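Local coordinates for glycosyl hydrolases family 31 family protein (Aspergillus niger, PDB 6DRU), which catalyses the hydrolytic release of alpha-xylose from the non-reducing terminal glucose of xyloglucan oligosaccharides, at residues A[174-179]-A[481-486]; A[240-245]-A[510-515]; A[264-269]-A[309-314]; A[383-388]-A[449-454]. One frame throughout, in Å; residues are numbered along the deposited sequence.

Contact 1. Residues A[174-179]-A[481-486]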
# COMPACT_ATOMS: atom_id res chain seq x y z
N SER A 174 6.19 11.23 -27.83
CA SER A 174 6.33 10.36 -29.01
C SER A 174 5.94 8.91 -28.73
O SER A 174 6.16 8.05 -29.59
CB SER A 174 7.75 10.38 -29.58
OG SER A 174 8.60 9.52 -28.85
N TYR A 175 5.37 8.61 -27.56
CA TYR A 175 5.09 7.24 -27.14
C TYR A 175 3.64 7.17 -26.67
O TYR A 175 3.33 7.60 -25.55
CB TYR A 175 6.07 6.81 -26.05
CG TYR A 175 5.98 5.36 -25.62
CD1 TYR A 175 6.54 4.35 -26.40
CD2 TYR A 175 5.37 5.00 -24.43
CE1 TYR A 175 6.48 3.03 -26.00
CE2 TYR A 175 5.30 3.68 -24.03
CZ TYR A 175 5.85 2.70 -24.82
OH TYR A 175 5.78 1.39 -24.42
N ILE A 176 2.76 6.63 -27.50
CA ILE A 176 1.34 6.53 -27.18
C ILE A 176 0.93 5.06 -27.15
O ILE A 176 0.34 4.56 -28.12
CB ILE A 176 0.48 7.30 -28.18
CG1 ILE A 176 1.10 8.67 -28.49
CG2 ILE A 176 -0.94 7.48 -27.64
CD1 ILE A 176 0.52 9.33 -29.71
N PRO A 177 1.22 4.33 -26.07
CA PRO A 177 0.85 2.91 -26.02
C PRO A 177 -0.66 2.75 -25.95
O PRO A 177 -1.32 3.31 -25.07
CB PRO A 177 1.53 2.40 -24.75
CG PRO A 177 1.67 3.62 -23.90
CD PRO A 177 1.90 4.77 -24.84
N THR A 178 -1.21 1.98 -26.88
CA THR A 178 -2.65 1.75 -26.95
C THR A 178 -2.91 0.27 -27.20
O THR A 178 -2.51 -0.26 -28.24
CB THR A 178 -3.28 2.60 -28.06
OG1 THR A 178 -3.00 3.99 -27.82
CG2 THR A 178 -4.79 2.40 -28.09
N PRO A 179 -3.59 -0.42 -26.29
CA PRO A 179 -3.76 -1.88 -26.42
C PRO A 179 -4.84 -2.26 -27.43
O PRO A 179 -5.88 -2.85 -27.09
CB PRO A 179 -4.12 -2.29 -24.98
CG PRO A 179 -4.86 -1.12 -24.45
CD PRO A 179 -4.22 0.10 -25.07
N SER A 481 -9.36 15.38 -34.88
CA SER A 481 -8.06 15.53 -34.25
C SER A 481 -7.05 14.66 -34.98
O SER A 481 -7.34 13.50 -35.31
CB SER A 481 -8.12 15.15 -32.77
OG SER A 481 -6.87 15.37 -32.13
N MET A 482 -5.86 15.21 -35.23
CA MET A 482 -4.78 14.50 -35.89
C MET A 482 -3.61 14.32 -34.92
O MET A 482 -3.32 15.21 -34.11
CB MET A 482 -4.32 15.24 -37.15
CG MET A 482 -3.73 16.62 -36.89
SD MET A 482 -3.19 17.45 -38.39
CE MET A 482 -4.72 18.19 -38.94
N ILE A 483 -2.96 13.17 -35.00
CA ILE A 483 -1.84 12.83 -34.13
C ILE A 483 -0.55 13.06 -34.90
O ILE A 483 -0.48 12.78 -36.11
CB ILE A 483 -1.94 11.36 -33.67
CG1 ILE A 483 -3.29 11.10 -32.99
CG2 ILE A 483 -0.81 11.02 -32.72
CD1 ILE A 483 -3.49 11.87 -31.71
N TRP A 484 0.47 13.58 -34.22
CA TRP A 484 1.79 13.72 -34.82
C TRP A 484 2.82 13.08 -33.91
O TRP A 484 2.62 12.97 -32.70
CB TRP A 484 2.12 15.20 -35.13
CG TRP A 484 2.96 15.92 -34.12
CD1 TRP A 484 4.32 16.08 -34.15
CD2 TRP A 484 2.51 16.64 -32.96
NE1 TRP A 484 4.74 16.82 -33.07
CE2 TRP A 484 3.64 17.18 -32.33
CE3 TRP A 484 1.25 16.85 -32.39
CZ2 TRP A 484 3.56 17.93 -31.15
CZ3 TRP A 484 1.17 17.60 -31.23
CH2 TRP A 484 2.32 18.12 -30.62
N SER A 485 3.93 12.65 -34.51
CA SER A 485 4.87 11.74 -33.86
C SER A 485 5.71 12.38 -32.77
O SER A 485 6.57 11.69 -32.20
CB SER A 485 5.78 11.11 -34.91
OG SER A 485 6.50 12.11 -35.62
N GLY A 486 5.51 13.66 -32.45
CA GLY A 486 6.22 14.25 -31.33
C GLY A 486 7.62 14.73 -31.68
O GLY A 486 7.99 14.92 -32.84

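Contact 2. Residues A[240-245]-A[510-515]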
# COMPACT_ATOMS: atom_id res chain seq x y z
N GLY A 240 -14.82 3.67 -32.87
CA GLY A 240 -15.10 4.95 -33.47
C GLY A 240 -14.78 5.06 -34.95
O GLY A 240 -13.71 4.64 -35.40
N ARG A 241 -15.71 5.63 -35.71
CA ARG A 241 -15.52 5.92 -37.12
C ARG A 241 -15.13 7.38 -37.28
O ARG A 241 -15.84 8.28 -36.80
CB ARG A 241 -16.79 5.62 -37.92
CG ARG A 241 -17.09 4.14 -38.09
CD ARG A 241 -16.26 3.53 -39.22
NE ARG A 241 -16.40 2.08 -39.28
CZ ARG A 241 -17.49 1.46 -39.70
NH1 ARG A 241 -18.55 2.16 -40.11
NH2 ARG A 241 -17.54 0.13 -39.72
N ALA A 242 -14.01 7.63 -37.95
CA ALA A 242 -13.49 8.98 -38.06
C ALA A 242 -14.45 9.86 -38.85
O ALA A 242 -15.18 9.39 -39.72
CB ALA A 242 -12.12 8.97 -38.73
N PRO A 243 -14.47 11.16 -38.56
CA PRO A 243 -15.28 12.10 -39.33
C PRO A 243 -14.58 12.47 -40.63
O PRO A 243 -13.45 12.07 -40.90
CB PRO A 243 -15.41 13.29 -38.40
CG PRO A 243 -14.15 13.25 -37.59
CD PRO A 243 -13.82 11.80 -37.40
N ALA A 244 -15.28 13.26 -41.45
CA ALA A 244 -14.55 13.70 -42.63
C ALA A 244 -13.82 15.01 -42.33
O ALA A 244 -14.40 15.92 -41.73
CB ALA A 244 -15.50 13.90 -43.81
N PRO A 245 -12.56 15.13 -42.76
CA PRO A 245 -11.79 16.32 -42.41
C PRO A 245 -12.25 17.53 -43.23
O PRO A 245 -12.78 17.36 -44.33
CB PRO A 245 -10.35 15.92 -42.76
CG PRO A 245 -10.52 14.96 -43.88
CD PRO A 245 -11.78 14.19 -43.57
N TRP A 510 -5.88 4.66 -36.10
CA TRP A 510 -5.67 6.09 -36.26
C TRP A 510 -5.25 6.38 -37.69
O TRP A 510 -4.22 5.88 -38.16
CB TRP A 510 -4.60 6.59 -35.29
CG TRP A 510 -4.85 6.23 -33.86
CD1 TRP A 510 -6.04 5.86 -33.29
CD2 TRP A 510 -3.88 6.19 -32.80
NE1 TRP A 510 -5.87 5.60 -31.96
CE2 TRP A 510 -4.55 5.80 -31.63
CE3 TRP A 510 -2.51 6.46 -32.73
CZ2 TRP A 510 -3.90 5.66 -30.40
CZ3 TRP A 510 -1.87 6.33 -31.52
CH2 TRP A 510 -2.56 5.93 -30.37
N GLY A 511 -6.05 7.19 -38.39
CA GLY A 511 -5.75 7.55 -39.76
C GLY A 511 -5.14 8.93 -39.90
O GLY A 511 -4.27 9.15 -40.74
N TRP A 512 -5.59 9.87 -39.07
CA TRP A 512 -5.11 11.25 -39.12
C TRP A 512 -3.77 11.32 -38.39
O TRP A 512 -3.67 11.67 -37.22
CB TRP A 512 -6.13 12.20 -38.50
CG TRP A 512 -7.49 12.19 -39.15
CD1 TRP A 512 -8.04 11.20 -39.91
CD2 TRP A 512 -8.47 13.24 -39.09
NE1 TRP A 512 -9.30 11.56 -40.33
CE2 TRP A 512 -9.59 12.81 -39.84
CE3 TRP A 512 -8.51 14.50 -38.48
CZ2 TRP A 512 -10.73 13.59 -39.99
CZ3 TRP A 512 -9.65 15.27 -38.63
CH2 TRP A 512 -10.74 14.82 -39.38
N TRP A 513 -2.71 10.97 -39.13
CA TRP A 513 -1.36 10.90 -38.58
C TRP A 513 -0.41 11.70 -39.46
O TRP A 513 -0.60 11.79 -40.68
CB TRP A 513 -0.89 9.45 -38.47
CG TRP A 513 0.47 9.29 -37.87
CD1 TRP A 513 0.78 9.19 -36.55
CD2 TRP A 513 1.71 9.21 -38.58
NE1 TRP A 513 2.14 9.05 -36.39
CE2 TRP A 513 2.73 9.06 -37.63
CE3 TRP A 513 2.05 9.26 -39.94
CZ2 TRP A 513 4.07 8.96 -37.98
CZ3 TRP A 513 3.39 9.15 -40.29
CH2 TRP A 513 4.38 9.00 -39.31
N THR A 514 0.61 12.28 -38.83
CA THR A 514 1.56 13.12 -39.55
C THR A 514 2.84 13.23 -38.72
O THR A 514 2.96 12.65 -37.64
CB THR A 514 0.95 14.50 -39.84
OG1 THR A 514 1.97 15.42 -40.23
CG2 THR A 514 0.20 15.01 -38.62
N VAL A 515 3.81 13.98 -39.25
CA VAL A 515 5.12 14.17 -38.63
C VAL A 515 5.50 15.65 -38.70
O VAL A 515 4.77 16.47 -39.27
CB VAL A 515 6.22 13.32 -39.29
CG1 VAL A 515 6.08 11.87 -38.92
CG2 VAL A 515 6.19 13.51 -40.80

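Contact 3. Residues A[264-269]-A[309-314]. With NAG (2-acetamido-2-deoxy-beta-D-glucopyranose), chain O; NAG (2-acetamido-2-deoxy-beta-D-glucopyranose), chain C.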
# COMPACT_ATOMS: atom_id res chain seq x y z
N GLU A 264 5.12 39.42 -37.08
CA GLU A 264 5.84 38.36 -37.77
C GLU A 264 4.88 37.43 -38.50
O GLU A 264 5.17 36.96 -39.61
CB GLU A 264 6.70 37.58 -36.78
CG GLU A 264 7.44 36.40 -37.40
CD GLU A 264 8.37 35.72 -36.43
OE1 GLU A 264 8.67 36.31 -35.37
OE2 GLU A 264 8.82 34.59 -36.73
N VAL A 265 3.72 37.15 -37.90
CA VAL A 265 2.72 36.31 -38.55
C VAL A 265 2.12 37.03 -39.75
O VAL A 265 1.85 36.41 -40.79
CB VAL A 265 1.64 35.88 -37.54
CG1 VAL A 265 0.51 35.16 -38.24
CG2 VAL A 265 2.26 34.99 -36.47
N GLU A 266 1.90 38.34 -39.64
CA GLU A 266 1.32 39.08 -40.75
C GLU A 266 2.29 39.20 -41.92
O GLU A 266 1.88 39.15 -43.08
CB GLU A 266 0.85 40.46 -40.29
CG GLU A 266 -0.41 40.43 -39.44
CD GLU A 266 -0.77 41.79 -38.87
OE1 GLU A 266 0.14 42.62 -38.68
OE2 GLU A 266 -1.97 42.03 -38.64
N LEU A 267 3.60 39.33 -41.63
CA LEU A 267 4.57 39.36 -42.71
C LEU A 267 4.74 38.00 -43.35
O LEU A 267 5.08 37.91 -44.54
CB LEU A 267 5.92 39.88 -42.21
CG LEU A 267 5.95 41.29 -41.61
CD1 LEU A 267 7.35 41.64 -41.13
CD2 LEU A 267 5.44 42.31 -42.62
N LEU A 268 4.51 36.92 -42.60
CA LEU A 268 4.56 35.58 -43.17
C LEU A 268 3.46 35.39 -44.21
O LEU A 268 3.70 34.85 -45.29
CB LEU A 268 4.45 34.54 -42.05
CG LEU A 268 4.46 33.07 -42.44
CD1 LEU A 268 5.78 32.68 -43.08
CD2 LEU A 268 4.21 32.24 -41.20
N ALA A 269 2.24 35.82 -43.89
CA ALA A 269 1.15 35.74 -44.86
C ALA A 269 1.41 36.64 -46.05
O ALA A 269 1.06 36.30 -47.19
CB ALA A 269 -0.18 36.10 -44.19
N SER A 309 -5.83 37.42 -37.69
CA SER A 309 -6.43 36.29 -38.38
C SER A 309 -7.15 36.73 -39.65
O SER A 309 -7.11 36.03 -40.67
CB SER A 309 -7.40 35.56 -37.45
OG SER A 309 -8.56 36.34 -37.22
N ALA A 310 -7.79 37.90 -39.62
CA ALA A 310 -8.49 38.40 -40.80
C ALA A 310 -7.49 38.80 -41.88
O ALA A 310 -7.74 38.57 -43.07
CB ALA A 310 -9.39 39.57 -40.43
N ARG A 311 -6.37 39.40 -41.49
CA ARG A 311 -5.35 39.77 -42.47
C ARG A 311 -4.71 38.53 -43.08
O ARG A 311 -4.41 38.51 -44.28
CB ARG A 311 -4.29 40.66 -41.82
CG ARG A 311 -3.40 41.39 -42.82
CD ARG A 311 -4.14 42.55 -43.48
NE ARG A 311 -3.37 43.13 -44.58
CZ ARG A 311 -3.74 43.07 -45.86
NH1 ARG A 311 -4.87 42.47 -46.20
NH2 ARG A 311 -2.98 43.63 -46.79
N VAL A 312 -4.48 37.49 -42.28
CA VAL A 312 -3.92 36.25 -42.81
C VAL A 312 -4.87 35.62 -43.82
O VAL A 312 -4.45 35.12 -44.87
CB VAL A 312 -3.58 35.28 -41.66
CG1 VAL A 312 -3.30 33.88 -42.19
CG2 VAL A 312 -2.39 35.79 -40.87
N LYS A 313 -6.18 35.64 -43.52
CA LYS A 313 -7.14 35.05 -44.45
C LYS A 313 -7.31 35.93 -45.69
O LYS A 313 -7.66 35.43 -46.76
CB LYS A 313 -8.48 34.82 -43.76
CG LYS A 313 -9.54 34.20 -44.66
CD LYS A 313 -10.73 33.69 -43.86
CE LYS A 313 -11.99 34.48 -44.18
NZ LYS A 313 -13.20 33.88 -43.54
N ASN A 314 -7.06 37.24 -45.57
CA ASN A 314 -7.20 38.13 -46.71
C ASN A 314 -6.06 37.97 -47.71
O ASN A 314 -6.27 38.13 -48.92
CB ASN A 314 -7.28 39.58 -46.24
CG ASN A 314 -7.62 40.54 -47.37
OD1 ASN A 314 -6.72 41.04 -48.05
ND2 ASN A 314 -8.90 40.80 -47.57
C1 NAG O . -9.00 41.57 -48.80
C2 NAG O . -9.45 41.47 -50.26
C3 NAG O . -8.67 42.44 -51.13
C4 NAG O . -8.66 43.84 -50.53
C5 NAG O . -8.27 43.80 -49.06
C6 NAG O . -8.34 45.19 -48.44
C7 NAG O . -10.18 39.17 -50.53
C8 NAG O . -9.83 37.80 -51.02
N2 NAG O . -9.26 40.11 -50.74
O3 NAG O . -9.25 42.48 -52.44
O4 NAG O . -7.74 44.67 -51.25
O5 NAG O . -9.14 42.92 -48.36
O6 NAG O . -7.71 45.17 -47.15
O7 NAG O . -11.25 39.41 -49.98
C1 NAG C . 8.06 41.04 -34.23
C2 NAG C . 9.25 41.71 -33.59
C3 NAG C . 10.11 42.41 -34.57
C4 NAG C . 10.46 41.48 -35.71
C5 NAG C . 9.19 40.91 -36.30
C6 NAG C . 9.53 39.94 -37.41
C7 NAG C . 8.90 42.29 -31.23
C8 NAG C . 9.49 40.95 -30.86
N2 NAG C . 8.79 42.63 -32.60
O3 NAG C . 11.27 42.89 -33.93
O4 NAG C . 11.17 42.20 -36.69
O5 NAG C . 8.49 40.23 -35.30
O6 NAG C . 10.42 38.97 -36.91
O7 NAG C . 8.52 43.05 -30.37

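Contact 4. Residues A[383-388]-A[449-454]. With NAG (2-acetamido-2-deoxy-beta-D-glucopyranose), chain M.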
# COMPACT_ATOMS: atom_id res chain seq x y z
N ASN A 383 -10.83 33.86 -26.47
CA ASN A 383 -9.58 34.49 -26.89
C ASN A 383 -9.06 33.99 -28.23
O ASN A 383 -8.14 34.60 -28.78
CB ASN A 383 -8.51 34.27 -25.82
CG ASN A 383 -8.93 34.79 -24.46
OD1 ASN A 383 -8.93 34.05 -23.48
ND2 ASN A 383 -9.31 36.06 -24.41
N TYR A 384 -9.62 32.90 -28.77
CA TYR A 384 -9.12 32.37 -30.03
C TYR A 384 -10.25 32.17 -31.04
O TYR A 384 -10.26 32.80 -32.10
CB TYR A 384 -8.38 31.05 -29.81
CG TYR A 384 -7.11 31.17 -29.00
CD1 TYR A 384 -5.90 31.50 -29.61
CD2 TYR A 384 -7.10 30.94 -27.63
CE1 TYR A 384 -4.74 31.61 -28.88
CE2 TYR A 384 -5.94 31.05 -26.89
CZ TYR A 384 -4.76 31.38 -27.53
OH TYR A 384 -3.59 31.49 -26.80
N TYR A 385 -11.20 31.28 -30.71
CA TYR A 385 -12.22 30.87 -31.67
C TYR A 385 -13.04 32.06 -32.16
O TYR A 385 -13.29 32.21 -33.36
CB TYR A 385 -13.12 29.81 -31.06
CG TYR A 385 -13.97 29.06 -32.06
CD1 TYR A 385 -15.22 29.54 -32.45
CD2 TYR A 385 -13.53 27.86 -32.62
CE1 TYR A 385 -16.00 28.85 -33.36
CE2 TYR A 385 -14.30 27.17 -33.53
CZ TYR A 385 -15.54 27.67 -33.90
OH TYR A 385 -16.31 26.98 -34.81
N ASP A 386 -13.47 32.92 -31.23
CA ASP A 386 -14.22 34.12 -31.59
C ASP A 386 -13.34 35.23 -32.14
O ASP A 386 -13.82 36.35 -32.31
CB ASP A 386 -15.01 34.63 -30.38
CG ASP A 386 -16.18 33.75 -30.02
OD1 ASP A 386 -16.43 32.76 -30.75
OD2 ASP A 386 -16.86 34.04 -29.02
N LYS A 387 -12.07 34.94 -32.42
CA LYS A 387 -11.15 35.95 -32.93
C LYS A 387 -10.38 35.45 -34.15
O LYS A 387 -9.32 35.99 -34.48
CB LYS A 387 -10.19 36.39 -31.83
CG LYS A 387 -10.87 37.10 -30.66
CD LYS A 387 -9.85 37.61 -29.65
CE LYS A 387 -10.49 38.37 -28.51
NZ LYS A 387 -9.46 38.82 -27.54
N GLY A 388 -10.89 34.42 -34.83
CA GLY A 388 -10.35 33.96 -36.09
C GLY A 388 -9.40 32.78 -36.00
O GLY A 388 -9.05 32.21 -37.04
N GLU A 449 -15.88 18.62 -28.05
CA GLU A 449 -17.13 19.13 -27.52
C GLU A 449 -17.30 20.61 -27.84
O GLU A 449 -18.40 21.07 -28.15
CB GLU A 449 -17.19 18.90 -26.01
CG GLU A 449 -17.29 17.44 -25.60
CD GLU A 449 -17.09 17.22 -24.11
OE1 GLU A 449 -16.47 18.08 -23.46
OE2 GLU A 449 -17.55 16.18 -23.60
N GLY A 450 -16.21 21.38 -27.77
CA GLY A 450 -16.29 22.79 -28.10
C GLY A 450 -16.54 23.04 -29.58
O GLY A 450 -17.36 23.89 -29.94
N PHE A 451 -15.83 22.32 -30.44
CA PHE A 451 -16.08 22.42 -31.88
C PHE A 451 -17.53 22.11 -32.21
O PHE A 451 -18.22 22.90 -32.85
CB PHE A 451 -15.15 21.47 -32.64
CG PHE A 451 -13.75 22.00 -32.83
CD1 PHE A 451 -13.47 23.35 -32.65
CD2 PHE A 451 -12.72 21.15 -33.20
CE1 PHE A 451 -12.19 23.83 -32.83
CE2 PHE A 451 -11.44 21.63 -33.39
CZ PHE A 451 -11.17 22.97 -33.20
N ARG A 452 -18.01 20.94 -31.76
CA ARG A 452 -19.36 20.52 -32.11
C ARG A 452 -20.42 21.43 -31.49
O ARG A 452 -21.52 21.55 -32.03
CB ARG A 452 -19.58 19.07 -31.67
CG ARG A 452 -18.65 18.08 -32.34
CD ARG A 452 -18.85 18.08 -33.84
NE ARG A 452 -18.02 17.08 -34.51
CZ ARG A 452 -18.01 16.87 -35.82
NH1 ARG A 452 -18.78 17.59 -36.61
NH2 ARG A 452 -17.22 15.94 -36.34
N ASN A 453 -20.10 22.08 -30.36
CA ASN A 453 -21.06 22.97 -29.73
C ASN A 453 -21.20 24.28 -30.50
O ASN A 453 -22.31 24.80 -30.65
CB ASN A 453 -20.65 23.25 -28.28
CG ASN A 453 -21.66 24.10 -27.53
OD1 ASN A 453 -21.38 25.24 -27.16
ND2 ASN A 453 -22.85 23.55 -27.30
N ALA A 454 -20.09 24.81 -31.00
CA ALA A 454 -20.14 26.08 -31.72
C ALA A 454 -20.85 25.93 -33.07
O ALA A 454 -21.59 26.82 -33.48
CB ALA A 454 -18.73 26.63 -31.92
C1 NAG M . -23.78 24.40 -26.54
C2 NAG M . -25.29 24.32 -26.67
C3 NAG M . -26.00 25.55 -26.20
C4 NAG M . -25.46 26.01 -24.87
C5 NAG M . -23.96 26.12 -24.93
C6 NAG M . -23.43 26.56 -23.58
C7 NAG M . -25.42 24.84 -29.14
C8 NAG M . -25.86 24.36 -30.51
N2 NAG M . -25.66 24.00 -28.01
O3 NAG M . -27.38 25.29 -26.13
O4 NAG M . -26.01 27.28 -24.56
O5 NAG M . -23.43 24.85 -25.25
O6 NAG M . -22.02 26.58 -23.62
O7 NAG M . -24.87 25.92 -29.04

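Contact 1. Residues A[174-179]-A[481-486]
I176 and I483 meet through their methyl ends, the two branched chains crossing at a slant. I176 points across the gap, with CG1 lying beside its own backbone N (chi1 -44°) and the chain then running out nearly straight, so that CD1 leads. It reaches CG2 of I483, the branch anti to that residue's N, at 3.7 Å. Further along, S174 packs by its carbon rather than its oxygen: CB lies 3.2 Å from the carbonyl O of S485, and CA offers a long CA-H...O contact of 3.5 Å to the same oxygen. The hydroxyls of the two serines are engaged elsewhere, S174 OG with Q156 and S485 OG with Q498. G486 has no side chain, and its CA comes within 4.5 Å of the CA of S174, the nearest pair of CA atoms between the two segments. K119 of the second subunit also packs on S174.

Strand 176-183 belongs to a sheet outside the barrel, whereas 481-484 is a strand of the GH31 TIM barrel. W484, next to I483, touches the bound xylose and makes a cation-pi contact with R555, and the side chain of S174 is about 6 Å from that of D487, the proton donor. With no hydrogen bond across, the two strands are held together here by apolar packing of the isoleucines, and in the loops beside them the glutamine-bound serine hydroxyls leave carbon to face the S485 carbonyl.

Contact 2. Residues A[240-245]-A[510-515]
A single indole, that of W512, makes every contact with 240-245 and accounts for more than half of the surface buried here. The loop bends round its outer carbons. The carbonyl O of P243 sits at the ring edge, near the ring plane, 3.2 Å from CZ2; since the atom it faces is a carbon, no conventional hydrogen bond results. P245 comes in obliquely, with CA 3.5 Å and CB 3.6 Å from CH2. The P243 ring grazes the same corner, its CG 4.2 Å from CH2, and the methyl CB of A242 lies 4.1 Å from NE1.

W512 is the centre of an inverse gamma turn, marked by a weak bond from W513 N to G511 O (2.9 Å). Its CG lies beside the backbone N (chi1 -59°), which turns the indole toward the loop as the backbone enters strand 513-514. F603 meets the indole edge-to-face, and F553 also packs against it. On the loop, A242 O is bound by H607 and A244 pairs through its backbone with C463.

W512 thus packs the loop leading into strand 252-254, the first of the (beta/alpha)8 barrel, against the start of the seventh, 513-514, on the side where the barrel strands begin.

Contact 3. Residues A[264-269]-A[309-314]
V265 and A269 of one helix pack on V312 of the other, and this apolar contact is the heart of the pairing. CG2 of V312, the branch beside its own backbone N, is the shared atom: V265 CG1 approaches it at 4.0 Å, one methyl branch of each valine doing the touching, and A269 CB lies equally close. The A269 methyl also rests 4.0 Å from V312 CA, so a small side chain faces the backbone where the CA atoms are nearest, 5.5 Å apart.

The charged side chains beside this contact do not pair. E266 and R311 cross at roughly a right angle, their flat ends turned 75° apart, and E266 OE2 stays 6.2 Å from R311 NE; what it approaches is the aliphatic CB of R311. E266 OE2 instead binds Q262 on its own helix. R311 bends at chi2 (75°), which carries its guanidinium away from the contact; NH1 there makes a weak bond to N314 OD1, 3.0 Å long.

Glycans flank the pair. N314 ND2 is bonded covalently to C1 of a NAG, an N-linked site in the sequence N314-L315-T316. Beside the first helix, E264 CB lies 3.5 Å from O5 of another NAG.

The helix axes run nearly parallel, at 11° and 9.1 Å. Helix 262-274 follows barrel strand 252-254 and helix 305-316 follows 281-284, making them neighbours in the outer layer of the beta/alpha barrel; V265 and V312 both rest on M320 of strand 319-328 beneath.

Contact 4. Residues A[383-388]-A[449-454]
Y385 carries the contact, its ring reaching from the end of one helix to F451 and A454 on another. Its CG lies anti to the backbone N (chi1 -165°), which sends the phenol across toward helix 439-455.

The contact is one of rings and a methyl group. Y385 CE2 lies 4.0 Å from F451 CD1, and equally near CE1, the two side chains crossing obliquely. On its other flank, Y385 CE1 lies 3.8 Å from the CB of A454. Both aromatics also pack on F392 of barrel strand 391-394, and H465 meets Y385 edge-to-face.

Polar groups are engaged nearby but not between these segments. D386 forms a salt bridge with K381, R452 one with E448, and E449 one with R373. Helix 370-385 finishes in a wider pi-type turn, after which K387 N bonds to Y384 O (2.8 Å) and G388 takes a positive phi.

The one covalent link to sugar is N453 ND2 to C1 of a NAG, at 1.5 Å, on the residue just before A454.

No hydrogen bond joins the two segments, so what holds 383-388 to 449-454 directly is apolar packing of the Y385 ring on F451 and the A454 methyl, over the barrel strand. A polar tie between helices 439-455 and 370-385 comes from outside this pair, in the E449-R373 salt bridge.

In the fold
Contacts 1 and 2 adjoin in the barrel sheet, their centres 12 Å apart: I483 N bonds to W512 O (2.8 Å) and I483 O to T514 N (3.0 Å). Contacts 3 and 4 lie on the outer helices, 20 Å apart between centres, and touch where S309 OG probably bonds to K387 O at 2.9 Å. Contact 4 also reaches contact 2, P243 CB lying 3.8 Å from R452 NH2. Contact 1 is the one nearest catalysis, holding W484 of the xylose pocket, with the S174 side chain about 10 Å from that of the active-site D395. Contacts 2, 3 and 4 stand away from the active site, and only 3 and 4 carry N-glycans.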